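Local coordinates for protein angiotensin-converting enzyme (Anopheles gambiae, PDB 6S1Y) that probably hydrolyses peptides as a zinc-dependent metalloprotease of the angiotensin-converting enzyme family, at residues 21-26 and 372-377. Numbering follows the deposited sequence.
Sequences WIEQRY and PVEFRG
Glu23 and Val373 bring the two backbones nearest to each other, with 6.4 Å between Glu23 CA and Val373 CA. One partner is a turn of helix 12-42; the other, a short 3-10 turn at 373-375, lies in the loop between helix 349-368, which carries the HExxH zinc-binding sequence of this peptidase family, and helix 381-395, which supplies the third zinc ligand, Glu385. The 3-10 turn is marked by the bond from Phe375 N to Pro372 O (2.9 Å), and Arg376 follows as the centre of an inverse gamma turn. Glu23 and Tyr26, one helical turn apart, face this loop. The Glu23 chain, extended beyond CG, runs alongside Pro372, with OE2 3.6 Å from Pro372 CB. Glu374 crosses the Glu23 side chain at about a right angle. With CG lodged between its own backbone N and carbonyl carbon (chi1 71°) and the chain bent at chi2, Glu374 swings its carboxylate back to Glu23, the two carboxylate planes turned 67° apart. Glu23 OE2 and Glu374 OE1 come within 2.9 Å, a close approach of like charges if both carboxylates are ionised; Arg86 of helix 81-90, in a salt bridge with Glu23 OE2 and touching the Glu374 side chain, would offset part of that repulsion, and a proton shared by the pair would also be consistent with the distance. Tyr26, packed edge-to-face with Phe59 of helix 46-70, meets Val373 obliquely, its CD2 3.9 Å from Val373 CG1. That same methyl reaches the helix backbone, where Val373 CG1 lies 3.6 Å from Glu23 O.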
ATOM      1  N   TRP A  21     -24.234 -16.265  18.228  1.00 83.81           N
ATOM      2  CA  TRP A  21     -24.108 -15.501  19.466  1.00 87.23           C
ATOM      3  C   TRP A  21     -22.658 -15.103  19.708  1.00 84.96           C
ATOM      4  O   TRP A  21     -22.380 -14.005  20.203  1.00 84.92           O
ATOM      5  CB  TRP A  21     -24.653 -16.306  20.651  1.00 91.93           C
ATOM      6  CG  TRP A  21     -24.254 -15.764  22.009  1.00 98.87           C
ATOM      7  CD1 TRP A  21     -23.640 -16.453  23.022  1.00 97.54           C
ATOM      8  CD2 TRP A  21     -24.432 -14.423  22.490  1.00103.92           C
ATOM      9  NE1 TRP A  21     -23.432 -15.625  24.101  1.00100.67           N
ATOM     10  CE2 TRP A  21     -23.906 -14.374  23.799  1.00106.36           C
ATOM     11  CE3 TRP A  21     -24.982 -13.259  21.939  1.00104.52           C
ATOM     12  CZ2 TRP A  21     -23.918 -13.207  24.567  1.00108.94           C
ATOM     13  CZ3 TRP A  21     -24.993 -12.102  22.702  1.00105.74           C
ATOM     14  CH2 TRP A  21     -24.465 -12.086  24.003  1.00109.85           C
ATOM     15  N   ILE A  22     -21.721 -15.989  19.366  1.00 82.40           N
ATOM     16  CA  ILE A  22     -20.306 -15.656  19.481  1.00 80.67           C
ATOM     17  C   ILE A  22     -19.955 -14.511  18.536  1.00 76.83           C
ATOM     18  O   ILE A  22     -19.255 -13.568  18.919  1.00 73.89           O
ATOM     19  CB  ILE A  22     -19.444 -16.905  19.215  1.00 79.46           C
ATOM     20  CG1 ILE A  22     -19.716 -17.972  20.285  1.00 79.25           C
ATOM     21  CG2 ILE A  22     -17.974 -16.533  19.193  1.00 76.04           C
ATOM     22  CD1 ILE A  22     -18.945 -19.269  20.097  1.00 75.91           C
ATOM     23  N   GLU A  23     -20.456 -14.566  17.298  1.00 76.44           N
ATOM     24  CA  GLU A  23     -20.158 -13.530  16.317  1.00 76.59           C
ATOM     25  C   GLU A  23     -20.506 -12.140  16.836  1.00 75.73           C
ATOM     26  O   GLU A  23     -19.737 -11.190  16.651  1.00 72.04           O
ATOM     27  CB  GLU A  23     -20.918 -13.802  15.016  1.00 77.39           C
ATOM     28  CG  GLU A  23     -20.350 -14.940  14.183  1.00 76.50           C
ATOM     29  CD  GLU A  23     -21.256 -15.332  13.027  1.00 76.93           C
ATOM     30  OE1 GLU A  23     -22.400 -14.825  12.949  1.00 77.26           O
ATOM     31  OE2 GLU A  23     -20.818 -16.152  12.195  1.00 76.87           O
ATOM     32  N   GLN A  24     -21.668 -11.993  17.471  1.00 77.30           N
ATOM     33  CA  GLN A  24     -22.068 -10.678  17.959  1.00 76.58           C
ATOM     34  C   GLN A  24     -21.186 -10.238  19.118  1.00 72.25           C
ATOM     35  O   GLN A  24     -20.829  -9.060  19.224  1.00 70.18           O
ATOM     36  CB  GLN A  24     -23.536 -10.693  18.378  1.00 81.27           C
ATOM     37  CG  GLN A  24     -24.485 -11.302  17.348  1.00 85.65           C
ATOM     38  CD  GLN A  24     -24.460 -10.590  16.000  1.00 90.47           C
ATOM     39  OE1 GLN A  24     -24.187  -9.386  15.915  1.00 89.92           O
ATOM     40  NE2 GLN A  24     -24.748 -11.336  14.934  1.00 88.00           N
ATOM     41  N   ARG A  25     -20.836 -11.169  20.003  1.00 71.85           N
ATOM     42  CA  ARG A  25     -19.870 -10.878  21.057  1.00 72.45           C
ATOM     43  C   ARG A  25     -18.556 -10.380  20.460  1.00 68.11           C
ATOM     44  O   ARG A  25     -18.068  -9.299  20.813  1.00 64.57           O
ATOM     45  CB  ARG A  25     -19.659 -12.141  21.900  1.00 77.56           C
ATOM     46  CG  ARG A  25     -19.425 -11.920  23.380  1.00 78.53           C
ATOM     47  CD  ARG A  25     -20.177 -12.961  24.208  1.00 84.00           C
ATOM     48  NE  ARG A  25     -19.740 -14.327  23.929  1.00 86.31           N
ATOM     49  CZ  ARG A  25     -18.640 -14.883  24.431  1.00 83.67           C
ATOM     50  NH1 ARG A  25     -18.331 -16.132  24.126  1.00 79.95           N
ATOM     51  NH2 ARG A  25     -17.840 -14.191  25.236  1.00 80.92           N
ATOM     52  N   TYR A  26     -17.983 -11.152  19.530  1.00 67.82           N
ATOM     53  CA  TYR A  26     -16.725 -10.774  18.881  1.00 67.58           C
ATOM     54  C   TYR A  26     -16.839  -9.401  18.231  1.00 63.31           C
ATOM     55  O   TYR A  26     -15.984  -8.535  18.424  1.00 62.62           O
ATOM     56  CB  TYR A  26     -16.362 -11.852  17.845  1.00 67.28           C
ATOM     57  CG  TYR A  26     -14.926 -11.936  17.369  1.00 65.66           C
ATOM     58  CD1 TYR A  26     -14.007 -12.754  18.010  1.00 66.30           C
ATOM     59  CD2 TYR A  26     -14.507 -11.250  16.232  1.00 66.22           C
ATOM     60  CE1 TYR A  26     -12.697 -12.856  17.554  1.00 68.87           C
ATOM     61  CE2 TYR A  26     -13.201 -11.343  15.772  1.00 66.19           C
ATOM     62  CZ  TYR A  26     -12.303 -12.151  16.432  1.00 68.38           C
ATOM     63  OH  TYR A  26     -11.003 -12.259  15.979  1.00 69.89           O
ATOM     64  N   PRO A 372     -21.121 -11.647   8.415  1.00 54.46           N
ATOM     65  CA  PRO A 372     -20.636 -11.821   9.787  1.00 59.16           C
ATOM     66  C   PRO A 372     -19.241 -11.231   9.943  1.00 59.79           C
ATOM     67  O   PRO A 372     -18.477 -11.106   8.979  1.00 59.11           O
ATOM     68  CB  PRO A 372     -20.630 -13.340   9.986  1.00 60.53           C
ATOM     69  CG  PRO A 372     -20.712 -13.915   8.614  1.00 61.34           C
ATOM     70  CD  PRO A 372     -21.434 -12.926   7.763  1.00 54.91           C
ATOM     71  N   VAL A 373     -18.908 -10.885  11.189  1.00 58.86           N
ATOM     72  CA  VAL A 373     -17.730 -10.064  11.453  1.00 59.36           C
ATOM     73  C   VAL A 373     -16.464 -10.714  10.900  1.00 59.64           C
ATOM     74  O   VAL A 373     -15.612 -10.033  10.327  1.00 58.75           O
ATOM     75  CB  VAL A 373     -17.600  -9.779  12.963  1.00 61.59           C
ATOM     76  CG1 VAL A 373     -17.511 -11.091  13.774  1.00 63.52           C
ATOM     77  CG2 VAL A 373     -16.393  -8.892  13.215  1.00 58.36           C
ATOM     78  N   GLU A 374     -16.318 -12.032  11.055  1.00 60.49           N
ATOM     79  CA  GLU A 374     -15.096 -12.697  10.626  1.00 61.32           C
ATOM     80  C   GLU A 374     -14.995 -12.861   9.110  1.00 61.29           C
ATOM     81  O   GLU A 374     -13.965 -13.342   8.626  1.00 60.58           O
ATOM     82  CB  GLU A 374     -14.974 -14.064  11.317  1.00 65.44           C
ATOM     83  CG  GLU A 374     -15.949 -15.131  10.838  1.00 68.21           C
ATOM     84  CD  GLU A 374     -17.325 -15.044  11.495  1.00 68.03           C
ATOM     85  OE1 GLU A 374     -17.951 -16.104  11.702  1.00 70.25           O
ATOM     86  OE2 GLU A 374     -17.784 -13.923  11.790  1.00 67.45           O
ATOM     87  N   PHE A 375     -16.028 -12.499   8.351  1.00 59.53           N
ATOM     88  CA  PHE A 375     -15.931 -12.420   6.901  1.00 57.14           C
ATOM     89  C   PHE A 375     -15.810 -10.981   6.410  1.00 57.59           C
ATOM     90  O   PHE A 375     -15.715 -10.757   5.196  1.00 55.60           O
ATOM     91  CB  PHE A 375     -17.145 -13.071   6.229  1.00 57.19           C
ATOM     92  CG  PHE A 375     -17.164 -14.576   6.298  1.00 57.08           C
ATOM     93  CD1 PHE A 375     -16.072 -15.297   6.757  1.00 60.32           C
ATOM     94  CD2 PHE A 375     -18.287 -15.275   5.888  1.00 58.57           C
ATOM     95  CE1 PHE A 375     -16.106 -16.694   6.801  1.00 63.21           C
ATOM     96  CE2 PHE A 375     -18.330 -16.668   5.944  1.00 58.36           C
ATOM     97  CZ  PHE A 375     -17.244 -17.372   6.392  1.00 61.30           C
ATOM     98  N   ARG A 376     -15.813 -10.008   7.319  1.00 55.30           N
ATOM     99  CA  ARG A 376     -15.710  -8.603   6.934  1.00 56.86           C
ATOM    100  C   ARG A 376     -14.236  -8.227   6.763  1.00 55.02           C
ATOM    101  O   ARG A 376     -13.636  -7.507   7.563  1.00 52.52           O
ATOM    102  CB  ARG A 376     -16.426  -7.726   7.960  1.00 55.91           C
ATOM    103  CG  ARG A 376     -17.935  -7.897   7.921  1.00 56.58           C
ATOM    104  CD  ARG A 376     -18.652  -7.156   9.023  1.00 55.41           C
ATOM    105  NE  ARG A 376     -18.737  -5.726   8.790  1.00 53.97           N
ATOM    106  CZ  ARG A 376     -19.516  -4.903   9.486  1.00 56.79           C
ATOM    107  NH1 ARG A 376     -20.284  -5.396  10.451  1.00 55.94           N
ATOM    108  NH2 ARG A 376     -19.529  -3.590   9.218  1.00 54.94           N
ATOM    109  N   GLY A 377     -13.658  -8.769   5.686  1.00 54.82           N
ATOM    110  CA  GLY A 377     -12.318  -8.444   5.238  1.00 52.21           C
ATOM    111  C   GLY A 377     -12.180  -8.759   3.760  1.00 53.24           C
ATOM    112  O   GLY A 377     -13.106  -9.260   3.117  1.00 50.64           O
TER